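Local atomic coordinates of K Homology domain-containing protein (Pyrococcus horikoshii, PDB entry 2E3U), a protein that probably binds RNA through its two KH domains, as the archaeal Dim2p, a pre-ribosomal RNA processing factor. Residues Val76-Thr81 / Leu88-Ala93. Residues are numbered along the deposited sequence; the frame is centred on the assembly and turned at random.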
ATOM      1  N   VAL A  76     -11.741   5.314   9.724  1.00 17.55           N
ATOM      2  CA  VAL A  76     -10.586   5.577  10.590  1.00 14.59           C
ATOM      3  C   VAL A  76     -10.205   7.044  10.594  1.00 14.79           C
ATOM      4  O   VAL A  76     -10.110   7.669   9.542  1.00 13.46           O
ATOM      5  CB  VAL A  76      -9.328   4.719  10.222  1.00 14.91           C
ATOM      6  CG1 VAL A  76      -8.233   4.820  11.319  1.00  9.30           C
ATOM      7  CG2 VAL A  76      -9.712   3.221   9.954  1.00 11.13           C
ATOM      8  N   TRP A  77     -10.004   7.572  11.805  1.00 15.04           N
ATOM      9  CA  TRP A  77      -9.544   8.930  12.048  1.00 16.31           C
ATOM     10  C   TRP A  77      -8.097   8.931  12.568  1.00 16.84           C
ATOM     11  O   TRP A  77      -7.790   8.295  13.565  1.00 18.10           O
ATOM     12  CB  TRP A  77     -10.474   9.639  13.076  1.00 15.68           C
ATOM     13  CG  TRP A  77     -11.861   9.854  12.588  1.00 16.96           C
ATOM     14  CD1 TRP A  77     -12.351  10.996  12.040  1.00 16.20           C
ATOM     15  CD2 TRP A  77     -12.976   8.917  12.626  1.00 16.61           C
ATOM     16  NE1 TRP A  77     -13.664  10.828  11.702  1.00 15.18           N
ATOM     17  CE2 TRP A  77     -14.083   9.575  12.062  1.00 14.79           C
ATOM     18  CE3 TRP A  77     -13.134   7.593  13.085  1.00 16.57           C
ATOM     19  CZ2 TRP A  77     -15.353   8.958  11.916  1.00 16.48           C
ATOM     20  CZ3 TRP A  77     -14.400   6.976  12.956  1.00 16.43           C
ATOM     21  CH2 TRP A  77     -15.494   7.665  12.377  1.00 16.02           C
ATOM     22  N   ILE A  78      -7.221   9.673  11.902  1.00 17.86           N
ATOM     23  CA  ILE A  78      -5.863   9.831  12.335  1.00 18.18           C
ATOM     24  C   ILE A  78      -5.695  11.248  12.838  1.00 19.24           C
ATOM     25  O   ILE A  78      -5.807  12.202  12.076  1.00 19.37           O
ATOM     26  CB  ILE A  78      -4.826   9.486  11.225  1.00 18.10           C
ATOM     27  CG1 ILE A  78      -5.029   8.059  10.693  1.00 18.26           C
ATOM     28  CG2 ILE A  78      -3.384   9.668  11.763  1.00 16.06           C
ATOM     29  CD1 ILE A  78      -6.026   7.914   9.477  1.00 16.72           C
ATOM     30  N   THR A  79      -5.441  11.385  14.133  1.00 20.61           N
ATOM     31  CA  THR A  79      -5.381  12.705  14.746  1.00 22.18           C
ATOM     32  C   THR A  79      -4.025  12.989  15.396  1.00 22.35           C
ATOM     33  O   THR A  79      -3.357  12.092  15.924  1.00 21.73           O
ATOM     34  CB  THR A  79      -6.560  12.967  15.743  1.00 21.89           C
ATOM     35  OG1 THR A  79      -6.617  11.911  16.696  1.00 27.86           O
ATOM     36  CG2 THR A  79      -7.891  12.980  15.049  1.00 23.03           C
ATOM     37  N   SER A  80      -3.606  14.251  15.347  1.00 22.45           N
ATOM     38  CA  SER A  80      -2.320  14.579  15.920  1.00 23.24           C
ATOM     39  C   SER A  80      -2.499  14.731  17.432  1.00 23.26           C
ATOM     40  O   SER A  80      -3.608  14.913  17.894  1.00 23.07           O
ATOM     41  CB  SER A  80      -1.759  15.849  15.276  1.00 22.63           C
ATOM     42  OG  SER A  80      -2.542  16.950  15.639  1.00 21.53           O
ATOM     43  N   THR A  81      -1.403  14.612  18.180  1.00 24.33           N
ATOM     44  CA  THR A  81      -1.366  14.825  19.623  1.00 24.86           C
ATOM     45  C   THR A  81      -0.286  15.900  19.917  1.00 25.79           C
ATOM     46  O   THR A  81       0.351  16.428  18.988  1.00 25.50           O
ATOM     47  CB  THR A  81      -1.019  13.528  20.362  1.00 24.92           C
ATOM     48  OG1 THR A  81       0.348  13.193  20.112  1.00 25.96           O
ATOM     49  CG2 THR A  81      -1.892  12.368  19.914  1.00 24.70           C
ATOM     50  N   LEU A  88       3.464  15.804   8.486  1.00 15.83           N
ATOM     51  CA  LEU A  88       3.787  14.596   7.733  1.00 15.46           C
ATOM     52  C   LEU A  88       3.633  13.321   8.586  1.00 15.51           C
ATOM     53  O   LEU A  88       3.353  12.233   8.050  1.00 15.89           O
ATOM     54  CB  LEU A  88       5.216  14.695   7.170  1.00 15.98           C
ATOM     55  CG  LEU A  88       5.826  13.511   6.419  1.00 15.25           C
ATOM     56  CD1 LEU A  88       5.124  13.344   5.077  1.00 16.50           C
ATOM     57  CD2 LEU A  88       7.342  13.761   6.171  1.00 14.93           C
ATOM     58  N   ALA A  89       3.799  13.459   9.895  1.00 14.43           N
ATOM     59  CA  ALA A  89       3.571  12.339  10.777  1.00 15.70           C
ATOM     60  C   ALA A  89       2.144  11.802  10.693  1.00 15.10           C
ATOM     61  O   ALA A  89       1.939  10.597  10.680  1.00 15.25           O
ATOM     62  CB  ALA A  89       3.951  12.694  12.221  1.00 14.78           C
ATOM     63  N   VAL A  90       1.170  12.704  10.596  1.00 16.14           N
ATOM     64  CA  VAL A  90      -0.237  12.336  10.412  1.00 16.21           C
ATOM     65  C   VAL A  90      -0.484  11.692   9.043  1.00 16.40           C
ATOM     66  O   VAL A  90      -1.172  10.675   8.948  1.00 16.07           O
ATOM     67  CB  VAL A  90      -1.125  13.604  10.616  1.00 16.98           C
ATOM     68  CG1 VAL A  90      -2.597  13.343  10.389  1.00 14.62           C
ATOM     69  CG2 VAL A  90      -0.915  14.179  12.033  1.00 17.85           C
ATOM     70  N   TRP A  91       0.033  12.317   7.973  1.00 16.55           N
ATOM     71  CA  TRP A  91      -0.114  11.769   6.592  1.00 15.71           C
ATOM     72  C   TRP A  91       0.478  10.371   6.494  1.00 14.97           C
ATOM     73  O   TRP A  91      -0.074   9.529   5.843  1.00 14.55           O
ATOM     74  CB  TRP A  91       0.548  12.681   5.520  1.00 14.85           C
ATOM     75  CG  TRP A  91       0.098  14.091   5.583  1.00 15.17           C
ATOM     76  CD1 TRP A  91      -1.129  14.549   6.013  1.00 14.89           C
ATOM     77  CD2 TRP A  91       0.843  15.248   5.183  1.00 14.70           C
ATOM     78  NE1 TRP A  91      -1.186  15.912   5.909  1.00 14.68           N
ATOM     79  CE2 TRP A  91       0.008  16.379   5.415  1.00 16.56           C
ATOM     80  CE3 TRP A  91       2.133  15.445   4.657  1.00 13.09           C
ATOM     81  CZ2 TRP A  91       0.436  17.706   5.159  1.00 14.65           C
ATOM     82  CZ3 TRP A  91       2.574  16.760   4.422  1.00 13.92           C
ATOM     83  CH2 TRP A  91       1.721  17.874   4.672  1.00 15.14           C
ATOM     84  N   LYS A  92       1.599  10.144   7.180  1.00 14.85           N
ATOM     85  CA  LYS A  92       2.269   8.875   7.150  1.00 14.99           C
ATOM     86  C   LYS A  92       1.499   7.804   7.898  1.00 15.41           C
ATOM     87  O   LYS A  92       1.410   6.657   7.434  1.00 15.40           O
ATOM     88  CB  LYS A  92       3.713   9.025   7.687  1.00 15.15           C
ATOM     89  CG  LYS A  92       4.739   9.517   6.609  1.00 14.49           C
ATOM     90  CD  LYS A  92       6.161   9.552   7.216  1.00 15.74           C
ATOM     91  CE  LYS A  92       7.235   9.906   6.201  1.00 16.56           C
ATOM     92  NZ  LYS A  92       7.108   9.189   4.886  1.00 18.32           N
ATOM     93  N   ALA A  93       0.959   8.158   9.067  1.00 15.19           N
ATOM     94  CA  ALA A  93       0.057   7.247   9.761  1.00 15.53           C
ATOM     95  C   ALA A  93      -1.175   6.945   8.909  1.00 15.23           C
ATOM     96  O   ALA A  93      -1.617   5.813   8.858  1.00 14.89           O
ATOM     97  CB  ALA A  93      -0.359   7.794  11.147  1.00 14.67           C
TER
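I78 and V90 meet where the helix containing 88-93 lies against the strand 76-80, a compact example of how a helix can be seated on a sheet by a few small apolar groups. The apolar contacts centre on one methyl. With chi1 at -56°, the CG1 branch of I78 lies beside the backbone N and CG2 opposite that N, which brings CG2 to the helix between two residues one turn apart, with A93 CB at 3.6 Å and V90 CG1 at 4.0 Å. V90 divides its two branches along the strand: CG1 lies near I78, while CG2 packs on the CB of S80 at 3.7 Å, using the carbon of the serine and not its hydroxyl.

Contacts with backbone are van der Waals in kind. I78 CG2 lies 3.7 Å from the carbonyl O of V90, and V90 CG1 sits 3.8 Å from the carbonyl O of I78. Were V90 shortened to an alanine, S80 CB would probably lose its apolar partner on the helix, while I78 CG2 would rest mainly on A93.

T65 of the neighbouring strand 65-69 also touches I78, V90 and A93, while E36 of strand 35-39 touches V90, so V90 itself reaches both outer strands. The segment axes run nearly antiparallel, at 159°, and come within 8.2 Å at their closest. Three antiparallel strands in the order 1-3-2, with the helix following the central strand packed against one face of them, are characteristic of the type I KH fold.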